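Local coordinates for probable leucine/isoleucine/valine-binding protein (Rhodopirellula baltica, PDB 4KV7) that probably binds branched-chain amino acids or related small ligands between its two lobes, as a periplasmic binding protein of the leucine-binding family, at residues G310-K315 with G337-G342; A255-L260 with V363-D368; G67-R72 with R197-Q202; L18-S23 with V86-G91. The protein carries 1 engineered substitution. One frame throughout, in Å; residues are numbered along the deposited sequence. Where two conformers were deposited one is given.

Contact 1: residues G310-K315 with G337-G342; sequences GRILVK and GQFDIG
Two carbons from the helix approach the ring of F339 obliquely, K315 CE 3.9 Å from CD2 and I312 CG2 4.2 Å from CZ. At the rim of the same ring, in its plane, lie I341 CG2 and G337 O. The guanidinium of R311, the second flat group, is approached obliquely by I341 O. A water bridges the two, accepting from R311 NH2 at 3.1 Å and donating to I341 O, while R311 NH1 is bonded to Y307 OH one turn earlier on the same helix and salt-bridged to E285 of helix 281-293. I341 fills the middle: its CG1 sits between backbone N and carbonyl carbon (chi1 56°), and this sends CD1 across to I312 CG1 at 3.8 Å. In the type I periplasmic binding protein fold, this joins helix 301-319 to the loop between helix 326-335 and strand 347-349, whose L347 touches I312, F339 and I341 alike. K315, extended as far as CE, runs alongside F339 in the opposite direction, with CD 4.2 Å from I341 CG2 on the way. Beyond it the loop is fixed by an Asx turn, in which G342 N donates to D340 OD1 at 3.0 Å, from above the carboxylate plane.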
loop_
_atom_site.group_PDB
_atom_site.type_symbol
_atom_site.label_atom_id
_atom_site.label_comp_id
_atom_site.label_asym_id
_atom_site.label_seq_id
_atom_site.Cartn_x
_atom_site.Cartn_y
_atom_site.Cartn_z
ATOM N N GLY A 310 -4.400 7.668 8.951
ATOM C CA GLY A 310 -5.092 8.111 10.147
ATOM C C GLY A 310 -4.867 9.590 10.425
ATOM O O GLY A 310 -5.811 10.317 10.769
ATOM N N ARG A 311 -3.625 10.048 10.283
ATOM C CA ARG A 311 -3.298 11.455 10.503
ATOM C C ARG A 311 -4.051 12.373 9.546
ATOM O O ARG A 311 -4.571 13.408 9.950
ATOM C CB ARG A 311 -1.789 11.697 10.370
ATOM C CG ARG A 311 -0.943 11.285 11.573
ATOM C CD ARG A 311 -1.108 12.248 12.738
ATOM N NE ARG A 311 -0.674 13.591 12.368
ATOM C CZ ARG A 311 0.586 14.018 12.429
ATOM N NH1 ARG A 311 1.548 13.216 12.873
ATOM N NH2 ARG A 311 0.885 15.259 12.064
ATOM N N ILE A 312 -4.105 12.000 8.272
ATOM C CA ILE A 312 -4.813 12.816 7.290
ATOM C C ILE A 312 -6.311 12.847 7.573
ATOM O O ILE A 312 -6.939 13.906 7.516
ATOM C CB ILE A 312 -4.543 12.337 5.853
ATOM C CG1 ILE A 312 -3.051 12.459 5.528
ATOM C CG2 ILE A 312 -5.383 13.127 4.853
ATOM C CD1 ILE A 312 -2.646 11.767 4.248
ATOM N N LEU A 313 -6.873 11.691 7.895
ATOM C CA LEU A 313 -8.283 11.602 8.252
ATOM C C LEU A 313 -8.619 12.506 9.435
ATOM O O LEU A 313 -9.592 13.272 9.389
ATOM C CB LEU A 313 -8.650 10.160 8.583
ATOM C CG LEU A 313 -10.104 9.946 8.997
ATOM C CD1 LEU A 313 -11.053 10.295 7.861
ATOM C CD2 LEU A 313 -10.292 8.515 9.463
ATOM N N VAL A 314 -7.809 12.433 10.491
ATOM C CA VAL A 314 -8.034 13.267 11.666
ATOM C C VAL A 314 -7.923 14.752 11.327
ATOM O O VAL A 314 -8.755 15.550 11.758
ATOM C CB VAL A 314 -7.084 12.866 12.824
ATOM C CG1 VAL A 314 -7.089 13.913 13.928
ATOM C CG2 VAL A 314 -7.463 11.482 13.369
ATOM N N LYS A 315 -6.912 15.119 10.547
ATOM C CA LYS A 315 -6.777 16.497 10.090
ATOM C C LYS A 315 -8.040 16.966 9.361
ATOM O O LYS A 315 -8.559 18.053 9.634
ATOM C CB LYS A 315 -5.546 16.638 9.189
ATOM C CG LYS A 315 -5.270 18.062 8.704
ATOM C CD LYS A 315 -3.949 18.126 7.938
ATOM C CE LYS A 315 -3.621 19.526 7.446
ATOM N NZ LYS A 315 -3.168 20.402 8.568
ATOM N N GLY A 337 -6.641 20.729 0.317
ATOM C CA GLY A 337 -5.824 21.497 -0.611
ATOM C C GLY A 337 -4.373 21.054 -0.588
ATOM O O GLY A 337 -4.079 19.865 -0.491
ATOM N N GLN A 338 -3.460 22.013 -0.708
ATOM C CA GLN A 338 -2.049 21.713 -0.524
ATOM C C GLN A 338 -1.720 21.824 0.954
ATOM O O GLN A 338 -1.951 22.865 1.574
ATOM C CB GLN A 338 -1.152 22.634 -1.352
ATOM C CG GLN A 338 0.311 22.232 -1.259
ATOM C CD GLN A 338 1.209 23.070 -2.137
ATOM O OE1 GLN A 338 1.020 23.143 -3.352
ATOM N NE2 GLN A 338 2.196 23.713 -1.526
ATOM N N PHE A 339 -1.197 20.752 1.527
ATOM C CA PHE A 339 -0.960 20.725 2.963
ATOM C C PHE A 339 0.321 19.982 3.309
ATOM O O PHE A 339 0.882 19.250 2.493
ATOM C CB PHE A 339 -2.171 20.157 3.725
ATOM C CG PHE A 339 -2.463 18.705 3.442
ATOM C CD1 PHE A 339 -3.098 18.322 2.267
ATOM C CD2 PHE A 339 -2.141 17.729 4.373
ATOM C CE1 PHE A 339 -3.379 16.998 2.014
ATOM C CE2 PHE A 339 -2.423 16.401 4.126
ATOM C CZ PHE A 339 -3.042 16.031 2.946
ATOM N N ASP A 340 0.780 20.203 4.532
ATOM C CA ASP A 340 2.045 19.667 4.999
ATOM C C ASP A 340 1.783 18.913 6.291
ATOM O O ASP A 340 1.184 19.460 7.216
ATOM C CB ASP A 340 3.012 20.825 5.248
ATOM C CG ASP A 340 4.370 20.370 5.743
ATOM O OD1 ASP A 340 4.746 19.201 5.505
ATOM O OD2 ASP A 340 5.069 21.203 6.363
ATOM N N ILE A 341 2.200 17.653 6.352
ATOM C CA ILE A 341 2.081 16.893 7.595
ATOM C C ILE A 341 3.438 16.416 8.103
ATOM O O ILE A 341 3.514 15.523 8.940
ATOM C CB ILE A 341 1.102 15.689 7.487
ATOM C CG1 ILE A 341 1.501 14.745 6.350
ATOM C CG2 ILE A 341 -0.326 16.165 7.306
ATOM C CD1 ILE A 341 0.556 13.545 6.204
ATOM N N GLY A 342 4.512 17.016 7.602
ATOM C CA GLY A 342 5.843 16.690 8.084
ATOM C C GLY A 342 6.558 15.591 7.325
ATOM O O GLY A 342 7.451 14.942 7.874
HETATM O O HOH W 1 3.682 16.265 11.274
#

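Contact 2: residues A255-L260 with V363-D368; sequences ALQRSL and VLIGAD
Q257 NE2 reaches from the helix into the bend after the strand and is gripped there from several sides. It donates to the carbonyl of S369, just past the segment, and to a water at 3.0 Å from NE2. That water in turn lies 2.7 Å from G366 O and probably donates to it, so the glutamine amide is tied to the bend directly at S369 O and through water at G366 O. The bend, residues 366-369, is the turn of a beta hairpin: strands 361-365 and 370-372 run antiparallel at the edge of the large mixed sheet of the C-terminal lobe of a periplasmic binding protein fold, and helix 253-260 packs beside it. On the other side of the hairpin's first strand lies strand 268-271, to which V363 is bonded through the backbone.

Under the amide, I365 supplies the apolar half of the contact. The two side chains slide past each other in opposite directions, and the chain of Q257, from CB to NE2, runs past the one methyl I365 CG2, closest at NE2, 3.4 Å from CG2. Q257 can do so because its chain is fully drawn out, CG anti to the backbone N at chi1 178° and CD anti again. I365 also meets the preceding residue on the helix, L256, which touches S230 of helix 226-238 as well. Here the approach is methyl to methyl, L256 CD2 to I365 CD1 at 4.3 Å.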
loop_
_atom_site.group_PDB
_atom_site.type_symbol
_atom_site.label_atom_id
_atom_site.label_comp_id
_atom_site.label_asym_id
_atom_site.label_seq_id
_atom_site.Cartn_x
_atom_site.Cartn_y
_atom_site.Cartn_z
ATOM N N ALA A 255 8.009 -7.844 5.885
ATOM C CA ALA A 255 7.663 -9.262 5.938
ATOM C C ALA A 255 8.544 -10.091 5.004
ATOM O O ALA A 255 8.922 -11.225 5.323
ATOM C CB ALA A 255 6.208 -9.467 5.605
ATOM N N LEU A 256 8.871 -9.531 3.849
ATOM C CA LEU A 256 9.726 -10.210 2.893
ATOM C C LEU A 256 11.109 -10.456 3.479
ATOM O O LEU A 256 11.656 -11.563 3.383
ATOM C CB LEU A 256 9.836 -9.358 1.632
ATOM C CG LEU A 256 10.680 -9.929 0.494
ATOM C CD1 LEU A 256 9.986 -11.102 -0.185
ATOM C CD2 LEU A 256 10.988 -8.845 -0.517
ATOM N N GLN A 257 11.676 -9.438 4.122
ATOM C CA GLN A 257 12.998 -9.564 4.721
ATOM C C GLN A 257 12.993 -10.585 5.856
ATOM O O GLN A 257 13.931 -11.370 5.999
ATOM C CB GLN A 257 13.513 -8.211 5.219
ATOM C CG GLN A 257 14.882 -8.319 5.887
ATOM C CD GLN A 257 15.550 -6.979 6.113
ATOM O OE1 GLN A 257 14.882 -5.957 6.282
ATOM N NE2 GLN A 257 16.881 -6.976 6.114
ATOM N N ARG A 258 11.934 -10.581 6.661
ATOM C CA ARG A 258 11.814 -11.516 7.772
ATOM C C ARG A 258 11.769 -12.956 7.267
ATOM O O ARG A 258 12.375 -13.847 7.859
ATOM C CB ARG A 258 10.566 -11.193 8.601
ATOM C CG ARG A 258 10.367 -12.007 9.862
ATOM C CD ARG A 258 9.074 -11.574 10.556
ATOM N NE ARG A 258 8.739 -10.183 10.241
ATOM C CZ ARG A 258 7.596 -9.788 9.684
ATOM N NH1 ARG A 258 6.655 -10.674 9.379
ATOM N NH2 ARG A 258 7.391 -8.503 9.432
ATOM N N SER A 259 11.056 -13.186 6.172
ATOM C CA SER A 259 10.930 -14.531 5.625
ATOM C C SER A 259 12.229 -15.020 4.992
ATOM O O SER A 259 12.607 -16.181 5.152
ATOM C CB SER A 259 9.802 -14.578 4.592
ATOM O OG SER A 259 9.731 -15.872 4.009
ATOM N N LEU A 260 12.907 -14.134 4.272
ATOM C CA LEU A 260 14.074 -14.531 3.489
ATOM C C LEU A 260 15.398 -14.467 4.227
ATOM O O LEU A 260 16.353 -15.144 3.839
ATOM C CB LEU A 260 14.186 -13.668 2.234
ATOM C CG LEU A 260 13.210 -14.000 1.115
ATOM C CD1 LEU A 260 13.326 -12.959 0.016
ATOM C CD2 LEU A 260 13.482 -15.388 0.572
ATOM N N VAL A 363 13.985 1.619 -1.372
ATOM C CA VAL A 363 14.873 1.171 -0.314
ATOM C C VAL A 363 15.655 -0.041 -0.782
ATOM O O VAL A 363 15.193 -0.804 -1.634
ATOM C CB VAL A 363 14.132 0.860 1.018
ATOM C CG1 VAL A 363 13.314 2.067 1.481
ATOM C CG2 VAL A 363 13.264 -0.391 0.908
ATOM N N LEU A 364 16.850 -0.183 -0.225
ATOM C CA LEU A 364 17.696 -1.334 -0.467
ATOM C C LEU A 364 17.704 -2.190 0.788
ATOM O O LEU A 364 18.043 -1.717 1.880
ATOM C CB LEU A 364 19.117 -0.874 -0.792
ATOM C CG LEU A 364 20.148 -1.986 -0.997
ATOM C CD1 LEU A 364 19.789 -2.857 -2.202
ATOM C CD2 LEU A 364 21.560 -1.421 -1.133
ATOM N N ILE A 365 17.310 -3.449 0.646
ATOM C CA ILE A 365 17.311 -4.362 1.774
ATOM C C ILE A 365 18.715 -4.919 1.950
ATOM O O ILE A 365 19.323 -5.404 0.996
ATOM C CB ILE A 365 16.303 -5.504 1.570
ATOM C CG1 ILE A 365 14.897 -4.934 1.366
ATOM C CG2 ILE A 365 16.342 -6.463 2.754
ATOM C CD1 ILE A 365 13.837 -5.988 1.075
ATOM N N GLY A 366 19.233 -4.839 3.172
ATOM C CA GLY A 366 20.570 -5.310 3.471
ATOM C C GLY A 366 20.528 -6.571 4.306
ATOM O O GLY A 366 19.553 -7.320 4.259
ATOM N N ALA A 367 21.592 -6.807 5.068
ATOM C CA ALA A 367 21.697 -7.988 5.918
ATOM C C ALA A 367 20.665 -8.010 7.047
ATOM O O ALA A 367 20.027 -9.035 7.293
ATOM C CB ALA A 367 23.116 -8.103 6.493
ATOM N N ASP A 368 20.502 -6.875 7.721
ATOM C CA ASP A 368 19.729 -6.826 8.956
ATOM C C ASP A 368 18.610 -5.789 8.926
ATOM O O ASP A 368 17.743 -5.781 9.804
ATOM C CB ASP A 368 20.656 -6.510 10.131
ATOM C CG ASP A 368 21.775 -7.521 10.282
ATOM O OD1 ASP A 368 21.475 -8.721 10.447
ATOM O OD2 ASP A 368 22.957 -7.114 10.230
HETATM O O HOH W 2 18.012 -9.469 4.923
#

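Contact 3: residues G67-R72 with R197-Q202; sequences GYEPAR and RRNTSQ. With FMT (formic acid), chain B.
E69 spends its two carboxylate oxygens on two different side chains of the facing turn. OE1 takes R198 NH2 at 2.9 Å in a nearly straight salt bridge (170° at the proton), on the syn side and in the plane of the guanidinium. OE2 takes N199 ND2, also at 2.9 Å, but from above the carboxylate plane. The same ND2 makes a second, weak bond to Y68 O at 3.1 Å. The arginine has more work to do: NH1 is salt-bridged to D166, the face of its guanidinium is touched by P70 CD, 3.6 Å from NH2, and its CD rests over one face of the Y68 ring, 4.0 Å from the centroid, in a CH-pi contact. Two anti torsions carry the chain outward and a bend at chi3 (66°) turns the guanidinium to E69.

The contact joins the two lobes of this type I periplasmic binding protein fold, probably across the interdomain cleft, with 67-72 on the N-terminal lobe and 197-202 on the C-terminal one; bonds across the gap are consistent with a closed form. At the other end of the tyrosine, Y68 OH donates to formate O2 at 2.6 Å and is bonded to Q164 NE2 as well; the formate, probably from the crystallisation liquor, is also hydrogen-bonded to T95 OG1 and Y138 OH. On the far side R197 to T200 form a type II turn whose third residue, N199, has positive phi. R197 O is satisfied twice, by T200 N and by T200 OG1 at 2.7 Å, and that hydroxyl in turn accepts from Q202 N in an ST turn.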
loop_
_atom_site.group_PDB
_atom_site.type_symbol
_atom_site.label_atom_id
_atom_site.label_comp_id
_atom_site.label_asym_id
_atom_site.label_seq_id
_atom_site.Cartn_x
_atom_site.Cartn_y
_atom_site.Cartn_z
ATOM N N GLY A 67 -9.504 -11.694 4.579
ATOM C CA GLY A 67 -8.453 -12.603 4.150
ATOM C C GLY A 67 -7.856 -12.277 2.788
ATOM O O GLY A 67 -7.271 -13.166 2.162
ATOM N N TYR A 68 -7.982 -11.030 2.320
ATOM C CA TYR A 68 -7.539 -10.656 0.971
ATOM C C TYR A 68 -8.289 -11.482 -0.077
ATOM O O TYR A 68 -7.728 -11.916 -1.090
ATOM C CB TYR A 68 -6.011 -10.768 0.852
ATOM C CG TYR A 68 -5.353 -10.190 -0.397
ATOM C CD1 TYR A 68 -5.780 -9.000 -0.984
ATOM C CD2 TYR A 68 -4.259 -10.838 -0.959
ATOM C CE1 TYR A 68 -5.138 -8.487 -2.105
ATOM C CE2 TYR A 68 -3.606 -10.326 -2.063
ATOM C CZ TYR A 68 -4.053 -9.156 -2.640
ATOM O OH TYR A 68 -3.399 -8.682 -3.743
ATOM N N GLU A 69 -9.585 -11.665 0.160
ATOM C CA GLU A 69 -10.466 -12.359 -0.770
ATOM C C GLU A 69 -11.733 -11.557 -1.043
ATOM O O GLU A 69 -12.531 -11.318 -0.130
ATOM C CB GLU A 69 -10.815 -13.751 -0.240
ATOM C CG GLU A 69 -9.649 -14.726 -0.317
ATOM C CD GLU A 69 -9.208 -15.020 -1.747
ATOM O OE1 GLU A 69 -9.954 -14.721 -2.711
ATOM O OE2 GLU A 69 -8.096 -15.560 -1.921
ATOM N N PRO A 70 -11.937 -11.158 -2.308
ATOM C CA PRO A 70 -13.115 -10.350 -2.658
ATOM C C PRO A 70 -14.454 -10.980 -2.271
ATOM O O PRO A 70 -15.394 -10.240 -1.990
ATOM C CB PRO A 70 -13.000 -10.212 -4.178
ATOM C CG PRO A 70 -11.535 -10.270 -4.436
ATOM C CD PRO A 70 -10.992 -11.265 -3.436
ATOM N N ALA A 71 -14.541 -12.306 -2.246
ATOM C CA ALA A 71 -15.771 -12.974 -1.830
ATOM C C ALA A 71 -16.159 -12.614 -0.399
ATOM O O ALA A 71 -17.341 -12.639 -0.048
ATOM C CB ALA A 71 -15.654 -14.489 -1.983
ATOM N N ARG A 72 -15.170 -12.303 0.432
ATOM C CA ARG A 72 -15.434 -11.875 1.795
ATOM C C ARG A 72 -15.555 -10.365 1.916
ATOM O O ARG A 72 -16.258 -9.866 2.795
ATOM C CB ARG A 72 -14.374 -12.425 2.750
ATOM C CG ARG A 72 -14.426 -13.943 2.844
ATOM C CD ARG A 72 -13.168 -14.532 3.447
ATOM N NE ARG A 72 -12.994 -14.149 4.844
ATOM C CZ ARG A 72 -11.938 -14.489 5.579
ATOM N NH1 ARG A 72 -10.954 -15.201 5.042
ATOM N NH2 ARG A 72 -11.860 -14.105 6.843
ATOM N N ARG A 197 -1.112 -17.723 -8.526
ATOM C CA ARG A 197 -2.479 -17.486 -8.079
ATOM C C ARG A 197 -2.515 -16.855 -6.686
ATOM O O ARG A 197 -1.817 -17.312 -5.764
ATOM C CB ARG A 197 -3.276 -18.800 -8.090
ATOM C CG ARG A 197 -4.713 -18.631 -7.610
ATOM C CD ARG A 197 -5.631 -19.779 -8.024
ATOM N NE ARG A 197 -5.380 -21.031 -7.316
ATOM C CZ ARG A 197 -5.869 -21.328 -6.117
ATOM N NH1 ARG A 197 -6.601 -20.441 -5.462
ATOM N NH2 ARG A 197 -5.606 -22.506 -5.567
ATOM N N ARG A 198 -3.330 -15.811 -6.534
ATOM C CA ARG A 198 -3.485 -15.101 -5.264
ATOM C C ARG A 198 -3.703 -16.036 -4.080
ATOM O O ARG A 198 -4.505 -16.968 -4.135
ATOM C CB ARG A 198 -4.653 -14.121 -5.341
ATOM C CG ARG A 198 -4.848 -13.321 -4.055
ATOM C CD ARG A 198 -6.013 -12.327 -4.153
ATOM N NE ARG A 198 -7.301 -13.000 -4.276
ATOM C CZ ARG A 198 -8.022 -13.097 -5.391
ATOM N NH1 ARG A 198 -7.605 -12.561 -6.533
ATOM N NH2 ARG A 198 -9.173 -13.748 -5.364
ATOM N N ASN A 199 -2.969 -15.752 -3.010
ATOM C CA ASN A 199 -3.067 -16.469 -1.745
ATOM C C ASN A 199 -2.616 -17.920 -1.813
ATOM O O ASN A 199 -2.913 -18.701 -0.929
ATOM C CB ASN A 199 -4.445 -16.293 -1.096
ATOM C CG ASN A 199 -4.634 -14.894 -0.535
ATOM O OD1 ASN A 199 -3.671 -14.261 -0.098
ATOM N ND2 ASN A 199 -5.864 -14.398 -0.563
ATOM N N THR A 200 -1.854 -18.261 -2.846
ATOM C CA THR A 200 -1.176 -19.548 -2.910
ATOM C C THR A 200 0.325 -19.326 -2.864
ATOM O O THR A 200 0.802 -18.192 -2.952
ATOM C CB THR A 200 -1.484 -20.335 -4.216
ATOM O OG1 THR A 200 -0.753 -19.778 -5.316
ATOM C CG2 THR A 200 -2.982 -20.385 -4.521
ATOM N N SER A 201 1.070 -20.419 -2.748
ATOM C CA SER A 201 2.525 -20.389 -2.871
ATOM C C SER A 201 2.960 -21.060 -4.176
ATOM O O SER A 201 4.104 -21.506 -4.307
ATOM C CB SER A 201 3.166 -21.122 -1.699
ATOM O OG SER A 201 2.847 -22.495 -1.799
ATOM N N GLN A 202 2.042 -21.156 -5.130
ATOM C CA GLN A 202 2.304 -21.921 -6.341
ATOM C C GLN A 202 3.040 -21.082 -7.370
ATOM O O GLN A 202 2.433 -20.505 -8.273
ATOM C CB GLN A 202 0.996 -22.478 -6.893
ATOM C CG GLN A 202 0.336 -23.459 -5.934
ATOM C CD GLN A 202 -1.037 -23.894 -6.392
ATOM O OE1 GLN A 202 -1.300 -24.003 -7.590
ATOM N NE2 GLN A 202 -1.936 -24.115 -5.437
HETATM C C FMT B . -2.855 -5.354 -4.433
HETATM O O1 FMT B . -2.922 -4.173 -4.802
HETATM O O2 FMT B . -3.802 -6.151 -4.407
#

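Contact 4: residues L18-S23 with V86-G91; sequences LKFGMS and VLAVVG
K19 O accepts from L87 N at 2.8 Å. Two more backbone bonds of similar length follow, G21 N to A88 O and V90 N to G21 O. These last two straddle V89, the parallel pairing expected there. In regular parallel register K19 O would turn to A88 N, but it goes to L87 N instead, and A88 N, buried here, has no partner. This is the entry of strand 89-90 onto strand 16-24: strand 57-65 on its other flank is joined to 89-90 through helix 70-81, a beta-alpha-beta crossover that passes over 16-24 in the N-terminal lobe. Around the bonds the side chains close in. F20 turns its ring edge to A88, CD1 lying 3.8 Å from CB, while CE1 touches L87 CB. L87 CD1 meets L18 CD2 at 3.8 Å, and V86 CG1 lies over the bare G21. At the far end selenomethionine M22, bent at chi3 (-71°), brings CE to 3.3 Å from V90 O. Further out, I329 of helix 326-335 touches F20 and L87, and K19 NZ bonds H84 O, just before the second segment. S23 OG is held by D66 and N76.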
loop_
_atom_site.group_PDB
_atom_site.type_symbol
_atom_site.label_atom_id
_atom_site.label_comp_id
_atom_site.label_asym_id
_atom_site.label_seq_id
_atom_site.Cartn_x
_atom_site.Cartn_y
_atom_site.Cartn_z
ATOM N N LEU A 18 -17.487 8.410 16.526
ATOM C CA LEU A 18 -17.175 8.477 15.100
ATOM C C LEU A 18 -16.681 7.117 14.637
ATOM O O LEU A 18 -15.552 6.732 14.927
ATOM C CB LEU A 18 -16.116 9.550 14.829
ATOM C CG LEU A 18 -16.419 10.958 15.341
ATOM C CD1 LEU A 18 -15.266 11.900 15.010
ATOM C CD2 LEU A 18 -17.729 11.483 14.761
ATOM N N LYS A 19 -17.537 6.389 13.925
ATOM C CA LYS A 19 -17.220 5.038 13.471
ATOM C C LYS A 19 -16.627 5.018 12.072
ATOM O O LYS A 19 -17.221 5.536 11.124
ATOM C CB LYS A 19 -18.477 4.163 13.503
ATOM C CG LYS A 19 -18.993 3.844 14.903
ATOM C CD LYS A 19 -20.283 3.026 14.876
ATOM C CE LYS A 19 -21.428 3.826 14.303
ATOM N NZ LYS A 19 -22.723 3.067 14.343
ATOM N N PHE A 20 -15.459 4.407 11.958
ATOM C CA PHE A 20 -14.824 4.188 10.669
ATOM C C PHE A 20 -14.721 2.694 10.413
ATOM O O PHE A 20 -14.549 1.914 11.348
ATOM C CB PHE A 20 -13.460 4.872 10.649
ATOM C CG PHE A 20 -13.571 6.356 10.745
ATOM C CD1 PHE A 20 -13.965 7.093 9.638
ATOM C CD2 PHE A 20 -13.390 7.010 11.953
ATOM C CE1 PHE A 20 -14.120 8.458 9.714
ATOM C CE2 PHE A 20 -13.546 8.384 12.039
ATOM C CZ PHE A 20 -13.916 9.111 10.919
ATOM N N GLY A 21 -14.852 2.287 9.155
ATOM C CA GLY A 21 -14.814 0.875 8.828
ATOM C C GLY A 21 -13.587 0.481 8.035
ATOM O O GLY A 21 -12.922 1.319 7.428
HETATM N N MSE A 22 -13.295 -0.813 8.039
HETATM C CA MSE A 22 -12.193 -1.378 7.278
HETATM C C MSE A 22 -12.517 -2.834 6.997
HETATM O O MSE A 22 -12.986 -3.541 7.888
HETATM C CB MSE A 22 -10.901 -1.252 8.095
HETATM C CG MSE A 22 -9.641 -1.866 7.466
HETATM SE SE MSE A 22 -8.070 -1.925 8.687
HETATM C CE MSE A 22 -7.703 -0.019 8.700
ATOM N N SER A 23 -12.321 -3.262 5.750
ATOM C CA SER A 23 -12.350 -4.682 5.397
ATOM C C SER A 23 -10.962 -5.002 4.891
ATOM O O SER A 23 -10.467 -4.326 3.999
ATOM C CB SER A 23 -13.380 -4.956 4.310
ATOM O OG SER A 23 -13.449 -6.341 4.018
ATOM N N VAL A 86 -20.885 3.257 8.988
ATOM C CA VAL A 86 -19.593 3.914 9.148
ATOM C C VAL A 86 -19.496 5.204 8.333
ATOM O O VAL A 86 -20.150 5.352 7.299
ATOM C CB VAL A 86 -18.405 2.984 8.815
ATOM C CG1 VAL A 86 -18.436 1.738 9.688
ATOM C CG2 VAL A 86 -18.380 2.610 7.329
ATOM N N LEU A 87 -18.683 6.133 8.824
ATOM C CA LEU A 87 -18.531 7.450 8.208
ATOM C C LEU A 87 -17.606 7.430 6.993
ATOM O O LEU A 87 -17.717 8.287 6.104
ATOM C CB LEU A 87 -18.014 8.453 9.242
ATOM C CG LEU A 87 -18.878 8.607 10.494
ATOM C CD1 LEU A 87 -18.183 9.482 11.527
ATOM C CD2 LEU A 87 -20.262 9.152 10.155
ATOM N N ALA A 88 -16.696 6.460 6.971
ATOM C CA ALA A 88 -15.755 6.259 5.878
ATOM C C ALA A 88 -15.185 4.858 6.023
ATOM O O ALA A 88 -15.181 4.301 7.128
ATOM C CB ALA A 88 -14.631 7.292 5.921
ATOM N N VAL A 89 -14.715 4.293 4.913
ATOM C CA VAL A 89 -14.037 3.005 4.896
ATOM C C VAL A 89 -12.584 3.329 4.592
ATOM O O VAL A 89 -12.263 3.920 3.551
ATOM C CB VAL A 89 -14.641 2.060 3.848
ATOM C CG1 VAL A 89 -13.786 0.813 3.705
ATOM C CG2 VAL A 89 -16.075 1.671 4.243
ATOM N N VAL A 90 -11.702 2.956 5.512
ATOM C CA VAL A 90 -10.338 3.475 5.509
ATOM C C VAL A 90 -9.294 2.369 5.493
ATOM O O VAL A 90 -9.361 1.395 6.249
ATOM C CB VAL A 90 -10.079 4.418 6.716
ATOM C CG1 VAL A 90 -11.105 5.535 6.742
ATOM C CG2 VAL A 90 -10.105 3.660 8.034
ATOM N N GLY A 91 -8.324 2.517 4.598
ATOM C CA GLY A 91 -7.151 1.666 4.606
ATOM C C GLY A 91 -7.276 0.227 4.141
ATOM O O GLY A 91 -6.364 -0.554 4.391
#

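From the N terminus, residues 18-23 open contact 4 and residues 67-72 open contact 3 before 86-91 closes contact 4, so these two loops cross. Contact 3 closes only at 197-202, after the chain has entered the other lobe, and it ties the two lobes together over the cleft. Contact 2 then opens at 255-260 in the C-terminal lobe. Before it closes at 363-368 the chain returns to the N-terminal lobe, where contact 1, 310-315 with 337-342, is nested inside. Contacts 1 and 4 meet there: L313 CD2 lies 3.8 Å from F20 CE1. Contact 2 stands apart, its centre about 30 Å from that of contact 1.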